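Heroin esterase (Rhodococcus sp., PDB 1LZL) probably hydrolyses the acetyl ester bonds of heroin, as an acetyl esterase of the alpha/beta hydrolase fold. Local coordinates at residues P129-H141 with G168-V181. Sequence-based numbering, arbitrary orientation.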
ATOM      1  N   PRO A 129      -6.666  11.071   4.907  1.00  9.72           N
ATOM      2  CA  PRO A 129      -5.497  10.275   4.491  1.00  9.65           C
ATOM      3  C   PRO A 129      -5.352  10.180   2.984  1.00  9.44           C
ATOM      4  O   PRO A 129      -4.202  10.259   2.491  1.00  9.61           O
ATOM      5  CB  PRO A 129      -5.749   8.893   5.142  1.00 10.83           C
ATOM      6  CG  PRO A 129      -6.530   9.276   6.383  1.00 11.70           C
ATOM      7  CD  PRO A 129      -7.526  10.321   5.822  1.00 10.72           C
ATOM      8  N   VAL A 130      -6.454   9.957   2.244  1.00  9.34           N
ATOM      9  CA  VAL A 130      -6.248   9.872   0.797  1.00 10.47           C
ATOM     10  C   VAL A 130      -5.914  11.268   0.273  1.00 10.51           C
ATOM     11  O   VAL A 130      -5.119  11.395  -0.666  1.00 10.61           O
ATOM     12  CB  VAL A 130      -7.468   9.261   0.071  1.00 13.83           C
ATOM     13  CG1 VAL A 130      -8.604  10.240  -0.048  1.00 17.31           C
ATOM     14  CG2 VAL A 130      -7.039   8.718  -1.299  1.00 18.64           C
ATOM     15  N   ASN A 131      -6.459  12.335   0.890  1.00 10.50           N
ATOM     16  CA  ASN A 131      -6.111  13.692   0.458  1.00 12.03           C
ATOM     17  C   ASN A 131      -4.610  13.936   0.656  1.00 10.81           C
ATOM     18  O   ASN A 131      -3.981  14.607  -0.197  1.00  8.85           O
ATOM     19  CB  ASN A 131      -6.954  14.764   1.172  1.00 11.62           C
ATOM     20  CG  ASN A 131      -8.399  14.786   0.636  1.00 13.72           C
ATOM     21  OD1 ASN A 131      -8.658  14.182  -0.424  1.00 15.11           O
ATOM     22  ND2 ASN A 131      -9.283  15.477   1.347  1.00 14.89           N
ATOM     23  N   ASP A 132      -4.007  13.424   1.719  1.00  9.24           N
ATOM     24  CA  ASP A 132      -2.568  13.612   1.920  1.00  9.66           C
ATOM     25  C   ASP A 132      -1.780  12.919   0.820  1.00  8.52           C
ATOM     26  O   ASP A 132      -0.762  13.422   0.336  1.00  9.50           O
ATOM     27  CB  ASP A 132      -2.122  13.029   3.274  1.00  9.38           C
ATOM     28  CG  ASP A 132      -2.707  13.816   4.442  1.00  9.23           C
ATOM     29  OD1 ASP A 132      -3.154  14.972   4.258  1.00  9.74           O
ATOM     30  OD2 ASP A 132      -2.671  13.250   5.579  1.00 10.37           O
ATOM     31  N   CYS A 133      -2.258  11.725   0.408  1.00  9.27           N
ATOM     32  CA  CYS A 133      -1.522  10.989  -0.644  1.00  8.64           C
ATOM     33  C   CYS A 133      -1.655  11.731  -1.983  1.00  8.31           C
ATOM     34  O   CYS A 133      -0.689  11.808  -2.754  1.00  9.06           O
ATOM     35  CB  CYS A 133      -2.092   9.569  -0.732  1.00  9.68           C
ATOM     36  SG  CYS A 133      -1.713   8.569   0.759  1.00  9.85           S
ATOM     37  N   TYR A 134      -2.866  12.251  -2.221  1.00  9.17           N
ATOM     38  CA  TYR A 134      -3.040  12.973  -3.510  1.00  9.15           C
ATOM     39  C   TYR A 134      -2.260  14.287  -3.478  1.00  8.71           C
ATOM     40  O   TYR A 134      -1.685  14.671  -4.497  1.00  9.68           O
ATOM     41  CB  TYR A 134      -4.524  13.144  -3.814  1.00  9.38           C
ATOM     42  CG  TYR A 134      -4.824  13.800  -5.136  1.00  9.39           C
ATOM     43  CD1 TYR A 134      -4.431  13.163  -6.303  1.00 10.34           C
ATOM     44  CD2 TYR A 134      -5.476  15.012  -5.200  1.00 11.83           C
ATOM     45  CE1 TYR A 134      -4.683  13.733  -7.527  1.00 10.18           C
ATOM     46  CE2 TYR A 134      -5.742  15.592  -6.453  1.00 11.35           C
ATOM     47  CZ  TYR A 134      -5.345  14.933  -7.584  1.00 12.65           C
ATOM     48  OH  TYR A 134      -5.564  15.474  -8.856  1.00 13.98           O
ATOM     49  N   ALA A 135      -2.224  14.908  -2.301  1.00  8.70           N
ATOM     50  CA  ALA A 135      -1.426  16.133  -2.190  1.00  9.07           C
ATOM     51  C   ALA A 135       0.032  15.865  -2.488  1.00  8.65           C
ATOM     52  O   ALA A 135       0.696  16.679  -3.151  1.00 10.95           O
ATOM     53  CB  ALA A 135      -1.610  16.713  -0.798  1.00 10.75           C
ATOM     54  N   ALA A 136       0.556  14.733  -2.015  1.00  8.63           N
ATOM     55  CA  ALA A 136       1.951  14.368  -2.268  1.00  9.53           C
ATOM     56  C   ALA A 136       2.130  14.111  -3.750  1.00  9.66           C
ATOM     57  O   ALA A 136       3.120  14.486  -4.375  1.00 10.42           O
ATOM     58  CB  ALA A 136       2.311  13.109  -1.443  1.00 11.75           C
ATOM     59  N   LEU A 137       1.174  13.458  -4.426  1.00 10.07           N
ATOM     60  CA  LEU A 137       1.243  13.204  -5.867  1.00  9.92           C
ATOM     61  C   LEU A 137       1.249  14.508  -6.650  1.00  9.46           C
ATOM     62  O   LEU A 137       2.081  14.669  -7.556  1.00 11.57           O
ATOM     63  CB  LEU A 137       0.060  12.301  -6.269  1.00 10.13           C
ATOM     64  CG  LEU A 137       0.008  11.974  -7.773  1.00  9.94           C
ATOM     65  CD1 LEU A 137       1.238  11.166  -8.210  1.00 10.33           C
ATOM     66  CD2 LEU A 137      -1.268  11.229  -8.179  1.00 12.16           C
ATOM     67  N   LEU A 138       0.339  15.409  -6.304  1.00  9.66           N
ATOM     68  CA  LEU A 138       0.306  16.744  -6.956  1.00 10.35           C
ATOM     69  C   LEU A 138       1.646  17.445  -6.827  1.00 12.17           C
ATOM     70  O   LEU A 138       2.129  18.064  -7.779  1.00 13.41           O
ATOM     71  CB  LEU A 138      -0.797  17.578  -6.299  1.00 10.94           C
ATOM     72  CG  LEU A 138      -2.239  17.244  -6.713  1.00 11.20           C
ATOM     73  CD1 LEU A 138      -3.243  18.001  -5.858  1.00 15.43           C
ATOM     74  CD2 LEU A 138      -2.457  17.643  -8.180  1.00 13.19           C
ATOM     75  N   TYR A 139       2.200  17.377  -5.617  1.00 11.10           N
ATOM     76  CA  TYR A 139       3.484  18.044  -5.373  1.00 11.28           C
ATOM     77  C   TYR A 139       4.589  17.412  -6.180  1.00 12.52           C
ATOM     78  O   TYR A 139       5.362  18.153  -6.820  1.00 14.02           O
ATOM     79  CB  TYR A 139       3.782  17.948  -3.872  1.00 11.81           C
ATOM     80  CG  TYR A 139       5.204  18.398  -3.568  1.00 13.44           C
ATOM     81  CD1 TYR A 139       5.505  19.758  -3.506  1.00 17.11           C
ATOM     82  CD2 TYR A 139       6.214  17.460  -3.339  1.00 14.66           C
ATOM     83  CE1 TYR A 139       6.823  20.119  -3.219  1.00 20.02           C
ATOM     84  CE2 TYR A 139       7.520  17.803  -3.064  1.00 19.50           C
ATOM     85  CZ  TYR A 139       7.785  19.167  -3.003  1.00 18.47           C
ATOM     86  OH  TYR A 139       9.079  19.573  -2.746  1.00 23.78           O
ATOM     87  N   ILE A 140       4.761  16.081  -6.118  1.00 11.23           N
ATOM     88  CA  ILE A 140       5.911  15.504  -6.861  1.00 12.22           C
ATOM     89  C   ILE A 140       5.787  15.754  -8.356  1.00 12.88           C
ATOM     90  O   ILE A 140       6.811  15.955  -9.028  1.00 14.65           O
ATOM     91  CB  ILE A 140       6.209  14.039  -6.537  0.60 14.05           C
ATOM     92  CG1 ILE A 140       5.079  13.096  -6.886  0.60 13.43           C
ATOM     93  CG2 ILE A 140       6.638  13.928  -5.068  0.60 17.03           C
ATOM     94  CD1 ILE A 140       5.454  11.655  -6.544  0.60 18.86           C
ATOM     95  N   HIS A 141       4.566  15.777  -8.890  1.00 13.20           N
ATOM     96  CA  HIS A 141       4.350  15.981 -10.315  1.00 12.57           C
ATOM     97  C   HIS A 141       4.692  17.425 -10.657  1.00 13.47           C
ATOM     98  O   HIS A 141       5.429  17.642 -11.634  1.00 16.86           O
ATOM     99  CB  HIS A 141       2.883  15.671 -10.662  1.00 16.28           C
ATOM    100  CG  HIS A 141       2.656  15.913 -12.124  1.00 18.06           C
ATOM    101  ND1 HIS A 141       1.902  16.980 -12.514  1.00 21.60           N
ATOM    102  CD2 HIS A 141       3.099  15.277 -13.242  1.00 19.80           C
ATOM    103  CE1 HIS A 141       1.860  16.993 -13.855  1.00 21.16           C
ATOM    104  NE2 HIS A 141       2.578  15.979 -14.311  1.00 21.13           N
ATOM    105  N   GLY A 168      -7.205   4.477  -4.336  1.00  8.21           N
ATOM    106  CA  GLY A 168      -8.058   5.639  -4.263  1.00  9.12           C
ATOM    107  C   GLY A 168      -7.404   6.882  -4.836  1.00 11.01           C
ATOM    108  O   GLY A 168      -8.084   7.695  -5.531  1.00 10.63           O
ATOM    109  N   THR A 169      -6.111   7.039  -4.555  1.00  9.44           N
ATOM    110  CA  THR A 169      -5.340   8.131  -5.129  1.00  8.88           C
ATOM    111  C   THR A 169      -5.276   8.017  -6.651  1.00  9.53           C
ATOM    112  O   THR A 169      -5.368   9.053  -7.352  1.00 10.18           O
ATOM    113  CB  THR A 169      -3.913   8.109  -4.546  1.00  9.05           C
ATOM    114  OG1 THR A 169      -4.062   8.359  -3.120  1.00 10.39           O
ATOM    115  CG2 THR A 169      -3.081   9.231  -5.138  1.00 10.26           C
ATOM    116  N   VAL A 170      -5.136   6.824  -7.186  1.00  9.73           N
ATOM    117  CA  VAL A 170      -5.077   6.625  -8.644  1.00  9.37           C
ATOM    118  C   VAL A 170      -6.436   6.881  -9.273  1.00  9.72           C
ATOM    119  O   VAL A 170      -6.469   7.533 -10.342  1.00 10.97           O
ATOM    120  CB  VAL A 170      -4.523   5.225  -8.957  1.00  9.74           C
ATOM    121  CG1 VAL A 170      -4.743   4.853 -10.436  1.00 10.71           C
ATOM    122  CG2 VAL A 170      -3.041   5.152  -8.588  1.00  9.85           C
ATOM    123  N   LEU A 171      -7.532   6.501  -8.653  1.00  9.36           N
ATOM    124  CA  LEU A 171      -8.870   6.868  -9.108  1.00 10.44           C
ATOM    125  C   LEU A 171      -9.002   8.394  -9.127  1.00 10.68           C
ATOM    126  O   LEU A 171      -9.476   8.956 -10.128  1.00 11.69           O
ATOM    127  CB  LEU A 171      -9.993   6.268  -8.256  1.00 11.03           C
ATOM    128  CG  LEU A 171     -10.228   4.787  -8.584  1.00 10.77           C
ATOM    129  CD1 LEU A 171     -10.921   4.117  -7.404  1.00 11.80           C
ATOM    130  CD2 LEU A 171     -11.044   4.683  -9.877  1.00 12.30           C
ATOM    131  N   LYS A 172      -8.594   9.049  -8.033  1.00 11.31           N
ATOM    132  CA  LYS A 172      -8.711  10.500  -7.926  1.00 12.10           C
ATOM    133  C   LYS A 172      -7.876  11.177  -8.984  1.00 11.95           C
ATOM    134  O   LYS A 172      -8.333  12.164  -9.630  1.00 13.11           O
ATOM    135  CB  LYS A 172      -8.291  10.933  -6.499  1.00 13.35           C
ATOM    136  CG  LYS A 172      -8.499  12.447  -6.321  1.00 16.53           C
ATOM    137  CD  LYS A 172      -8.525  12.768  -4.822  1.00 18.80           C
ATOM    138  CE  LYS A 172      -9.928  12.439  -4.287  1.00 32.52           C
ATOM    139  NZ  LYS A 172     -10.794  13.655  -4.106  1.00 64.87           N
ATOM    140  N   ALA A 173      -6.674  10.699  -9.263  1.00 11.31           N
ATOM    141  CA  ALA A 173      -5.769  11.277 -10.273  1.00 13.10           C
ATOM    142  C   ALA A 173      -6.398  11.196 -11.659  1.00 12.87           C
ATOM    143  O   ALA A 173      -6.395  12.185 -12.412  1.00 13.33           O
ATOM    144  CB  ALA A 173      -4.388  10.624 -10.217  1.00 13.29           C
ATOM    145  N   ARG A 174      -6.983  10.020 -11.951  1.00 11.71           N
ATOM    146  CA  ARG A 174      -7.647   9.908 -13.248  1.00 12.71           C
ATOM    147  C   ARG A 174      -8.801  10.867 -13.367  1.00 12.23           C
ATOM    148  O   ARG A 174      -8.937  11.589 -14.366  1.00 13.44           O
ATOM    149  CB  ARG A 174      -8.129   8.453 -13.429  1.00 14.60           C
ATOM    150  CG  ARG A 174      -8.867   8.284 -14.744  1.00 13.96           C
ATOM    151  CD  ARG A 174      -9.763   7.087 -14.765  1.00 14.42           C
ATOM    152  NE  ARG A 174     -10.843   7.198 -13.796  1.00 14.21           N
ATOM    153  CZ  ARG A 174     -11.694   6.202 -13.476  1.00 15.21           C
ATOM    154  NH1 ARG A 174     -11.617   4.988 -14.036  1.00 17.12           N
ATOM    155  NH2 ARG A 174     -12.630   6.458 -12.566  1.00 16.61           N
ATOM    156  N   ASP A 175      -9.650  10.847 -12.322  1.00 12.95           N
ATOM    157  CA  ASP A 175     -10.863  11.665 -12.375  1.00 14.03           C
ATOM    158  C   ASP A 175     -10.588  13.160 -12.454  1.00 15.07           C
ATOM    159  O   ASP A 175     -11.343  13.888 -13.126  1.00 14.73           O
ATOM    160  CB  ASP A 175     -11.729  11.361 -11.159  1.00 12.78           C
ATOM    161  CG  ASP A 175     -12.373   9.996 -11.190  1.00 14.65           C
ATOM    162  OD1 ASP A 175     -12.291   9.293 -12.221  1.00 15.44           O
ATOM    163  OD2 ASP A 175     -12.978   9.591 -10.169  1.00 16.42           O
ATOM    164  N   GLU A 176      -9.535  13.653 -11.799  1.00 13.77           N
ATOM    165  CA  GLU A 176      -9.271  15.088 -11.805  1.00 14.39           C
ATOM    166  C   GLU A 176      -8.485  15.524 -13.036  1.00 14.70           C
ATOM    167  O   GLU A 176      -8.600  16.719 -13.383  1.00 19.17           O
ATOM    168  CB  GLU A 176      -8.497  15.490 -10.545  1.00 16.00           C
ATOM    169  CG  GLU A 176      -9.304  15.370  -9.266  1.00 16.09           C
ATOM    170  CD  GLU A 176     -10.703  15.933  -9.330  1.00 24.32           C
ATOM    171  OE1 GLU A 176     -10.948  16.997  -9.965  1.00 21.93           O
ATOM    172  OE2 GLU A 176     -11.674  15.380  -8.758  1.00 35.56           O
ATOM    173  N   GLY A 177      -7.745  14.655 -13.695  1.00 15.42           N
ATOM    174  CA  GLY A 177      -7.101  14.949 -14.956  1.00 16.48           C
ATOM    175  C   GLY A 177      -5.900  15.850 -14.891  1.00 16.52           C
ATOM    176  O   GLY A 177      -5.508  16.414 -15.921  1.00 21.34           O
ATOM    177  N   VAL A 178      -5.282  15.982 -13.721  1.00 14.02           N
ATOM    178  CA  VAL A 178      -4.098  16.833 -13.566  1.00 13.93           C
ATOM    179  C   VAL A 178      -2.810  16.037 -13.682  1.00 12.74           C
ATOM    180  O   VAL A 178      -1.878  16.353 -14.409  1.00 15.71           O
ATOM    181  CB  VAL A 178      -4.194  17.608 -12.234  1.00 15.53           C
ATOM    182  CG1 VAL A 178      -2.928  18.435 -12.008  1.00 16.03           C
ATOM    183  CG2 VAL A 178      -5.427  18.504 -12.251  1.00 17.74           C
ATOM    184  N   VAL A 179      -2.717  14.938 -12.939  1.00 12.37           N
ATOM    185  CA  VAL A 179      -1.453  14.184 -12.862  1.00 12.87           C
ATOM    186  C   VAL A 179      -1.589  12.865 -13.612  1.00 11.29           C
ATOM    187  O   VAL A 179      -2.485  12.085 -13.211  1.00 14.31           O
ATOM    188  CB  VAL A 179      -1.096  13.818 -11.404  1.00 13.80           C
ATOM    189  CG1 VAL A 179       0.244  13.040 -11.382  1.00 11.65           C
ATOM    190  CG2 VAL A 179      -1.055  15.063 -10.564  1.00 13.86           C
ATOM    191  N   PRO A 180      -0.762  12.595 -14.604  1.00 11.53           N
ATOM    192  CA  PRO A 180      -0.802  11.297 -15.296  1.00 12.22           C
ATOM    193  C   PRO A 180      -0.043  10.277 -14.419  1.00 14.14           C
ATOM    194  O   PRO A 180       1.065  10.542 -13.930  1.00 14.48           O
ATOM    195  CB  PRO A 180      -0.078  11.580 -16.586  1.00 13.98           C
ATOM    196  CG  PRO A 180       0.987  12.563 -16.170  1.00 16.54           C
ATOM    197  CD  PRO A 180       0.302  13.486 -15.187  1.00 14.52           C
ATOM    198  N   VAL A 181      -0.645   9.111 -14.197  1.00 12.27           N
ATOM    199  CA  VAL A 181       0.005   8.016 -13.473  1.00 10.97           C
ATOM    200  C   VAL A 181       0.361   6.896 -14.466  1.00 10.92           C
ATOM    201  O   VAL A 181      -0.552   6.434 -15.189  1.00 11.35           O
ATOM    202  CB  VAL A 181      -0.908   7.545 -12.318  1.00 11.25           C
ATOM    203  CG1 VAL A 181      -0.254   6.323 -11.668  1.00 10.23           C
ATOM    204  CG2 VAL A 181      -1.144   8.642 -11.294  1.00 12.22           C
TER
HETATM  205  O   HOH W   1      -5.113  14.401 -11.395  1.00 12.23           O
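Tyr134 lies as a knob among Thr169, Lys172, Ala173 and Glu176. With CG anti to the backbone N (chi1 -177°), its ring reaches across to the other helix, where Lys172 CG stands 3.9 Å from the ring centroid in a CH-pi contact; Leu138 CG covers the opposite face toward the rim. A lysine suits this partly exposed site because its methylenes can pave the ring while its ammonium makes a cation-pi contact with Tyr237. In the ring plane, Tyr134 OH meets a water at 2.8 Å; that water donates to Ala173 O and accepts from Val179 N, tying the ring to the turn after the helix. A phenylalanine in place of Tyr134 would probably leave this water without its hydroxyl partner and untie the ring from the turn. Segments 129-141 and 168-176 cross at -57°, their axes 9.4 Å apart at closest approach, and their helices pack side by side on the central sheet of the alpha/beta hydrolase fold. Thr169 is the reciprocal knob, slim enough for close approach: OG1, hydrogen-bonded to Leu165 O, lies 3.3 Å from Cys133 CB. Beyond Gly177, whose positive phi favours glycine, branched Val179 wedges its methyls between Leu137, Leu138 and His141, and Leu137 continues inward to Leu83 and Ile154.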